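Local coordinates for protein ammonium transporter (Kuenenia stuttgartiensis, PDB 6EU6) that probably senses ammonium through an ammonium-transporter-type membrane domain that belongs to a signalling histidine kinase system, at residues Ala108-Gly120 and Ile316-Val328. Sequence-based numbering, arbitrary orientation.
Sequences ATILTGAIAERSG and IDDPVSAIAVHGV
Arg118 reaches the backbone of the 316-328 segment through one terminal nitrogen: its NH2 donates to Asp317 O at 2.7 Å, lying in the carbonyl plane, although an N-H...O angle of 137° shows the bond is bent. The other nitrogen, NH1, bonds Ala116 O, which lies in the guanidinium plane, and Ala114 O, tilted from it. A bend at chi2 (-69°) turns the guanidinium back toward Ala114 and Ala116, and Arg118 thereby ties the loop after helix 93-114 to the turn ahead of helix 322-340. Cutting this side chain back to alanine is likely to deprive Asp317 O of NH2, and Ala114 O and Ala116 O of NH1, leaving the loops less firmly joined. The Asp317 carboxylate turns to Arg188 in a salt bridge, its OD2 staying 4.6 Å from Arg118 NH2, well out of the guanidinium plane. Pro319 packs its CD against Ala114 O (3.1 Å), while Val320 CG2 rests 3.8 Å from Gly113 C; a CB at Gly113 would collide with that methyl. Asp318 OD2 accepts Ile323 N on its syn lone pair at 2.7 Å. Deeper in, Ile110 CG1 sits 3.6 Å from the His326 ring centroid, near the normal, a CH-pi contact, with Val325 CG1 over the opposite face; His171 is the ring's polar partner, consistent with the twin-histidine motif of Amt pores. The axes of 108-114 and 322-328 approach to 9.9 Å at 156°, nearly antiparallel; helix 167-185 packs on Leu111 and Ala114, helix 40-67 on Thr112 and Ala116, and helix 2-34 on Val320.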
loop_
_atom_site.group_PDB
_atom_site.type_symbol
_atom_site.label_atom_id
_atom_site.label_comp_id
_atom_site.label_asym_id
_atom_site.label_seq_id
_atom_site.Cartn_x
_atom_site.Cartn_y
_atom_site.Cartn_z
ATOM N N ALA A 108 -4.273 20.155 -0.284
ATOM C CA ALA A 108 -4.498 20.702 -1.604
ATOM C C ALA A 108 -5.292 19.797 -2.518
ATOM O O ALA A 108 -5.983 20.264 -3.433
ATOM C CB ALA A 108 -3.122 20.967 -2.213
ATOM N N THR A 109 -5.175 18.477 -2.320
ATOM C CA THR A 109 -5.768 17.550 -3.246
ATOM C C THR A 109 -7.273 17.407 -3.033
ATOM O O THR A 109 -7.991 16.933 -3.946
ATOM C CB THR A 109 -5.064 16.183 -3.237
ATOM O OG1 THR A 109 -5.453 15.491 -4.404
ATOM C CG2 THR A 109 -5.458 15.334 -2.071
ATOM N N ILE A 110 -7.755 17.799 -1.854
ATOM C CA ILE A 110 -9.184 17.851 -1.582
ATOM C C ILE A 110 -9.949 18.570 -2.728
ATOM O O ILE A 110 -11.032 18.144 -3.177
ATOM C CB ILE A 110 -9.452 18.574 -0.235
ATOM C CG1 ILE A 110 -8.930 17.667 0.885
ATOM C CG2 ILE A 110 -10.946 18.836 -0.019
ATOM C CD1 ILE A 110 -8.660 18.303 2.250
ATOM N N LEU A 111 -9.373 19.675 -3.206
ATOM C CA LEU A 111 -9.953 20.449 -4.287
ATOM C C LEU A 111 -10.440 19.598 -5.427
ATOM O O LEU A 111 -11.497 19.841 -5.960
ATOM C CB LEU A 111 -8.847 21.390 -4.841
ATOM C CG LEU A 111 -9.223 22.260 -6.043
ATOM C CD1 LEU A 111 -10.405 23.198 -5.730
ATOM C CD2 LEU A 111 -8.046 23.076 -6.464
ATOM N N THR A 112 -9.582 18.719 -5.951
ATOM C CA THR A 112 -9.886 18.101 -7.248
ATOM C C THR A 112 -11.219 17.378 -7.285
ATOM O O THR A 112 -11.945 17.423 -8.288
ATOM C CB THR A 112 -8.813 17.155 -7.766
ATOM O OG1 THR A 112 -8.721 16.036 -6.883
ATOM C CG2 THR A 112 -7.495 17.865 -7.859
ATOM N N GLY A 113 -11.590 16.728 -6.214
ATOM C CA GLY A 113 -12.825 15.973 -6.257
ATOM C C GLY A 113 -14.055 16.853 -6.211
ATOM O O GLY A 113 -15.111 16.471 -6.708
ATOM N N ALA A 114 -13.944 18.005 -5.579
ATOM C CA ALA A 114 -15.085 18.929 -5.468
ATOM C C ALA A 114 -15.411 19.579 -6.825
ATOM O O ALA A 114 -16.582 19.787 -7.168
ATOM C CB ALA A 114 -14.778 19.961 -4.446
ATOM N N ILE A 115 -14.393 19.825 -7.643
ATOM C CA ILE A 115 -14.649 20.422 -8.992
ATOM C C ILE A 115 -14.449 19.482 -10.182
ATOM O O ILE A 115 -14.386 19.890 -11.354
ATOM C CB ILE A 115 -13.860 21.716 -9.162
ATOM C CG1 ILE A 115 -12.390 21.474 -9.069
ATOM C CG2 ILE A 115 -14.328 22.722 -8.091
ATOM C CD1 ILE A 115 -11.524 22.684 -9.404
ATOM N N ALA A 116 -14.395 18.189 -9.895
ATOM C CA ALA A 116 -14.255 17.211 -10.939
ATOM C C ALA A 116 -15.387 17.259 -11.979
ATOM O O ALA A 116 -16.557 17.654 -11.686
ATOM C CB ALA A 116 -14.189 15.813 -10.345
ATOM N N GLU A 117 -15.049 16.790 -13.187
ATOM C CA GLU A 117 -16.062 16.527 -14.251
ATOM C C GLU A 117 -16.447 17.740 -15.101
ATOM O O GLU A 117 -16.880 17.531 -16.220
ATOM C CB GLU A 117 -17.364 15.798 -13.743
ATOM C CG GLU A 117 -17.062 14.658 -12.756
ATOM C CD GLU A 117 -17.892 13.431 -13.021
ATOM O OE1 GLU A 117 -17.394 12.425 -13.550
ATOM O OE2 GLU A 117 -19.071 13.480 -12.698
ATOM N N ARG A 118 -16.201 18.958 -14.625
ATOM C CA ARG A 118 -16.616 20.135 -15.394
ATOM C C ARG A 118 -15.718 21.341 -15.266
ATOM O O ARG A 118 -15.848 22.282 -16.036
ATOM C CB ARG A 118 -18.068 20.480 -15.121
ATOM C CG ARG A 118 -18.331 21.301 -13.839
ATOM C CD ARG A 118 -18.085 20.510 -12.557
ATOM N NE ARG A 118 -18.654 21.179 -11.380
ATOM C CZ ARG A 118 -18.554 20.794 -10.120
ATOM N NH1 ARG A 118 -17.951 19.646 -9.821
ATOM N NH2 ARG A 118 -19.072 21.518 -9.153
ATOM N N SER A 119 -14.788 21.331 -14.331
ATOM C CA SER A 119 -13.784 22.329 -14.306
ATOM C C SER A 119 -12.727 22.005 -15.336
ATOM O O SER A 119 -12.492 20.798 -15.681
ATOM C CB SER A 119 -13.192 22.468 -12.913
ATOM O OG SER A 119 -12.470 21.338 -12.520
ATOM N N GLY A 120 -12.040 23.055 -15.813
ATOM C CA GLY A 120 -10.886 22.870 -16.680
ATOM C C GLY A 120 -9.621 22.685 -15.909
ATOM O O GLY A 120 -9.566 22.908 -14.661
ATOM N N ILE A 316 -24.850 23.141 -4.034
ATOM C CA ILE A 316 -23.425 23.048 -4.428
ATOM C C ILE A 316 -23.162 21.629 -4.879
ATOM O O ILE A 316 -23.502 20.664 -4.151
ATOM C CB ILE A 316 -22.482 23.466 -3.311
ATOM C CG1 ILE A 316 -22.834 24.898 -2.901
ATOM C CG2 ILE A 316 -21.004 23.365 -3.756
ATOM C CD1 ILE A 316 -22.205 25.335 -1.603
ATOM N N ASP A 317 -22.674 21.490 -6.105
ATOM C CA ASP A 317 -22.450 20.155 -6.662
ATOM C C ASP A 317 -20.999 19.677 -6.366
ATOM O O ASP A 317 -20.013 20.174 -6.963
ATOM C CB ASP A 317 -22.731 20.134 -8.144
ATOM C CG ASP A 317 -22.653 18.705 -8.751
ATOM O OD1 ASP A 317 -22.721 17.661 -8.067
ATOM O OD2 ASP A 317 -22.534 18.631 -9.962
ATOM N N ASP A 318 -20.910 18.666 -5.494
ATOM C CA ASP A 318 -19.604 18.163 -4.939
ATOM C C ASP A 318 -19.553 16.668 -5.205
ATOM O O ASP A 318 -20.167 15.861 -4.471
ATOM C CB ASP A 318 -19.619 18.437 -3.480
ATOM C CG ASP A 318 -18.355 17.983 -2.757
ATOM O OD1 ASP A 318 -17.451 17.284 -3.340
ATOM O OD2 ASP A 318 -18.370 18.308 -1.542
ATOM N N PRO A 319 -18.970 16.299 -6.330
ATOM C CA PRO A 319 -19.072 14.901 -6.800
ATOM C C PRO A 319 -18.538 13.852 -5.808
ATOM O O PRO A 319 -18.975 12.741 -5.859
ATOM C CB PRO A 319 -18.194 14.921 -8.058
ATOM C CG PRO A 319 -18.280 16.355 -8.541
ATOM C CD PRO A 319 -18.209 17.153 -7.286
ATOM N N VAL A 320 -17.642 14.210 -4.883
ATOM C CA VAL A 320 -17.097 13.253 -3.916
ATOM C C VAL A 320 -17.483 13.539 -2.485
ATOM O O VAL A 320 -16.948 12.926 -1.606
ATOM C CB VAL A 320 -15.556 13.161 -3.997
ATOM C CG1 VAL A 320 -15.091 12.863 -5.424
ATOM C CG2 VAL A 320 -14.910 14.398 -3.453
ATOM N N SER A 321 -18.357 14.509 -2.269
ATOM C CA SER A 321 -18.741 15.002 -0.953
ATOM C C SER A 321 -17.548 15.524 -0.145
ATOM O O SER A 321 -17.466 15.313 1.064
ATOM C CB SER A 321 -19.516 13.943 -0.195
ATOM O OG SER A 321 -20.585 13.491 -0.967
ATOM N N ALA A 322 -16.553 16.091 -0.844
ATOM C CA ALA A 322 -15.368 16.632 -0.219
ATOM C C ALA A 322 -15.682 17.681 0.867
ATOM O O ALA A 322 -15.017 17.767 1.911
ATOM C CB ALA A 322 -14.485 17.259 -1.251
ATOM N N ILE A 323 -16.707 18.491 0.606
ATOM C CA ILE A 323 -17.045 19.592 1.548
ATOM C C ILE A 323 -17.592 18.995 2.828
ATOM O O ILE A 323 -17.147 19.294 3.911
ATOM C CB ILE A 323 -18.075 20.542 0.942
ATOM C CG1 ILE A 323 -17.502 21.181 -0.331
ATOM C CG2 ILE A 323 -18.432 21.578 1.996
ATOM C CD1 ILE A 323 -18.609 21.803 -1.226
ATOM N N ALA A 324 -18.502 18.057 2.684
ATOM C CA ALA A 324 -18.986 17.336 3.863
ATOM C C ALA A 324 -17.929 16.566 4.614
ATOM O O ALA A 324 -17.912 16.616 5.851
ATOM C CB ALA A 324 -20.095 16.394 3.458
ATOM N N VAL A 325 -17.003 15.858 3.911
ATOM C CA VAL A 325 -16.064 14.981 4.587
ATOM C C VAL A 325 -15.042 15.882 5.313
ATOM O O VAL A 325 -14.814 15.788 6.537
ATOM C CB VAL A 325 -15.361 14.038 3.598
ATOM C CG1 VAL A 325 -14.114 13.424 4.190
ATOM C CG2 VAL A 325 -16.345 12.971 3.109
ATOM N N HIS A 326 -14.401 16.732 4.521
ATOM C CA HIS A 326 -13.270 17.510 4.990
ATOM C C HIS A 326 -13.672 18.849 5.720
ATOM O O HIS A 326 -13.122 19.152 6.749
ATOM C CB HIS A 326 -12.307 17.792 3.834
ATOM C CG HIS A 326 -11.796 16.566 3.135
ATOM N ND1 HIS A 326 -10.730 15.837 3.595
ATOM C CD2 HIS A 326 -12.221 15.938 2.012
ATOM C CE1 HIS A 326 -10.521 14.805 2.786
ATOM N NE2 HIS A 326 -11.443 14.827 1.841
ATOM N N GLY A 327 -14.564 19.593 5.142
ATOM C CA GLY A 327 -15.006 20.870 5.716
ATOM C C GLY A 327 -15.827 20.591 6.986
ATOM O O GLY A 327 -15.404 20.909 8.073
ATOM N N VAL A 328 -16.946 19.918 6.833
ATOM C CA VAL A 328 -17.833 19.699 7.975
ATOM C C VAL A 328 -17.260 18.707 8.978
ATOM O O VAL A 328 -17.254 18.933 10.193
ATOM C CB VAL A 328 -19.252 19.296 7.534
ATOM C CG1 VAL A 328 -20.155 19.021 8.766
ATOM C CG2 VAL A 328 -19.845 20.352 6.634
HETATM O O HOH W 1 -21.454 23.478 -7.848
#